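Local coordinates for protein scytovirin (Scytonema varium, PDB 2QSK) that is a lectin with strong antiviral activity against T-tropic strains of HIV-1, weaker against M-tropic ones, inhibiting viral fusion and infection, at residues Tyr54-Glu58 / Ala59-Gly63. Numbering follows the deposited sequence.
Sequences YCWDE and AKNPG
The indole of W56 meets the amide of N61 at its edge: NE1 donates to N61 OD1 over 2.8 Å, with an N-H...O angle of 164°. OD1 lies close to the ring plane and receives the proton on a lone pair in its own carbonyl plane, although indole and amide planes are turned 46° apart. W56 has CG anti to its backbone N (chi1 -174°), swinging the pyrrole edge forward to N61. A water that also donates to D57 O gives OD1 a second bond, while ND2 is held by the backbone carbonyls of R67 and Q73, engaging both ends of the buried amide.

Between the two residues the backbone makes a short 3-10 turn, evidenced by i to i+3 bonds: N61 N to E58 O at 3.2 Å and, weakly, K60 N to D57 O at 3.4 Å. In this chain of little strand and no helix, nearby C55 is disulfide-bonded to C7. D57 starts the turn as an Asx turn, OD1 accepting from A59 N at 3.0 Å, from above the carboxylate plane. D57 OD2 lies against the K60 chain, nearest CE at 3.7 Å, but stays 4.6 Å from K60 NZ, too far for a salt bridge; a water joins the charges, weakly on the lysine side. E58 OE2 accepts from D75 N and salt-bridges R78, while OE1 accepts from N66 ND2, tying the turn to later parts of the same loop.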
loop_
_atom_site.group_PDB
_atom_site.type_symbol
_atom_site.label_atom_id
_atom_site.label_comp_id
_atom_site.label_asym_id
_atom_site.label_seq_id
_atom_site.Cartn_x
_atom_site.Cartn_y
_atom_site.Cartn_z
ATOM N N TYR A 54 -2.087 -0.993 -6.677
ATOM C CA TYR A 54 -0.986 -1.880 -6.388
ATOM C C TYR A 54 -0.188 -1.319 -5.205
ATOM O O TYR A 54 0.326 -0.205 -5.278
ATOM C CB TYR A 54 -0.073 -1.998 -7.598
ATOM C CG TYR A 54 1.032 -3.009 -7.431
ATOM C CD1 TYR A 54 0.760 -4.362 -7.471
ATOM C CD2 TYR A 54 2.371 -2.617 -7.243
ATOM C CE1 TYR A 54 1.767 -5.307 -7.339
ATOM C CE2 TYR A 54 3.385 -3.550 -7.122
ATOM C CZ TYR A 54 3.072 -4.900 -7.156
ATOM O OH TYR A 54 4.038 -5.861 -7.014
ATOM N N CYS A 55 -0.106 -2.089 -4.117
ATOM C CA CYS A 55 0.588 -1.647 -2.896
ATOM C C CYS A 55 1.916 -2.382 -2.753
ATOM O O CYS A 55 1.950 -3.609 -2.716
ATOM C CB CYS A 55 -0.248 -1.901 -1.667
ATOM S SG CYS A 55 -1.892 -1.182 -1.662
ATOM N N TRP A 56 3.006 -1.625 -2.657
ATOM C CA TRP A 56 4.329 -2.231 -2.501
ATOM C C TRP A 56 5.219 -1.302 -1.686
ATOM O O TRP A 56 5.304 -0.116 -1.991
ATOM C CB TRP A 56 4.962 -2.490 -3.869
ATOM C CG TRP A 56 6.234 -3.235 -3.770
ATOM C CD1 TRP A 56 7.482 -2.705 -3.713
ATOM C CD2 TRP A 56 6.393 -4.646 -3.698
ATOM N NE1 TRP A 56 8.421 -3.694 -3.618
ATOM C CE2 TRP A 56 7.780 -4.898 -3.607
ATOM C CE3 TRP A 56 5.507 -5.727 -3.705
ATOM C CZ2 TRP A 56 8.301 -6.180 -3.519
ATOM C CZ3 TRP A 56 6.033 -7.001 -3.628
ATOM C CH2 TRP A 56 7.414 -7.216 -3.537
ATOM N N ASP A 57 5.878 -1.840 -0.664
ATOM C CA ASP A 57 6.790 -1.080 0.184
ATOM C C ASP A 57 8.204 -1.140 -0.387
ATOM O O ASP A 57 8.947 -2.106 -0.188
ATOM C CB ASP A 57 6.756 -1.634 1.604
ATOM C CG ASP A 57 7.638 -0.855 2.551
ATOM O OD1 ASP A 57 8.312 0.114 2.138
ATOM O OD2 ASP A 57 7.627 -1.228 3.751
ATOM N N GLU A 58 8.581 -0.090 -1.100
ATOM C CA GLU A 58 9.868 -0.045 -1.769
ATOM C C GLU A 58 11.054 0.046 -0.803
ATOM O O GLU A 58 12.193 -0.200 -1.212
ATOM C CB GLU A 58 9.935 1.165 -2.696
ATOM C CG GLU A 58 8.960 1.114 -3.855
ATOM C CD GLU A 58 8.999 2.358 -4.715
ATOM O OE1 GLU A 58 9.934 3.192 -4.557
ATOM O OE2 GLU A 58 8.074 2.515 -5.568
ATOM N N ALA A 59 10.812 0.423 0.447
ATOM C CA ALA A 59 11.905 0.580 1.396
ATOM C C ALA A 59 12.609 -0.746 1.640
ATOM O O ALA A 59 13.775 -0.748 2.019
ATOM C CB ALA A 59 11.410 1.149 2.721
ATOM N N LYS A 60 11.896 -1.854 1.428
ATOM C CA LYS A 60 12.398 -3.196 1.715
ATOM C C LYS A 60 12.989 -3.895 0.490
ATOM O O LYS A 60 13.346 -5.074 0.570
ATOM C CB LYS A 60 11.274 -4.043 2.312
ATOM C CG LYS A 60 10.753 -3.512 3.636
ATOM C CD LYS A 60 9.744 -4.442 4.268
ATOM C CE LYS A 60 9.308 -3.925 5.626
ATOM N NZ LYS A 60 8.445 -4.898 6.362
ATOM N N ASN A 61 13.147 -3.193 -0.626
ATOM C CA ASN A 61 13.560 -3.870 -1.833
ATOM C C ASN A 61 14.946 -4.471 -1.726
ATOM O O ASN A 61 15.828 -3.903 -1.071
ATOM C CB ASN A 61 13.517 -2.916 -3.018
ATOM C CG ASN A 61 12.112 -2.645 -3.494
ATOM O OD1 ASN A 61 11.140 -3.206 -2.965
ATOM N ND2 ASN A 61 11.987 -1.768 -4.494
ATOM N N PRO A 62 15.143 -5.622 -2.391
ATOM C CA PRO A 62 16.382 -6.369 -2.176
ATOM C C PRO A 62 17.611 -5.685 -2.716
ATOM O O PRO A 62 18.711 -5.979 -2.257
ATOM C CB PRO A 62 16.147 -7.676 -2.937
ATOM C CG PRO A 62 15.125 -7.378 -3.925
ATOM C CD PRO A 62 14.242 -6.340 -3.301
ATOM N N GLY A 63 17.445 -4.818 -3.697
ATOM C CA GLY A 63 18.552 -4.043 -4.213
ATOM C C GLY A 63 18.824 -2.784 -3.409
ATOM O O GLY A 63 19.768 -2.067 -3.743
HETATM O O HOH W 1 10.195 -4.660 -0.819
HETATM O O HOH W 2 6.523 -3.893 4.325
#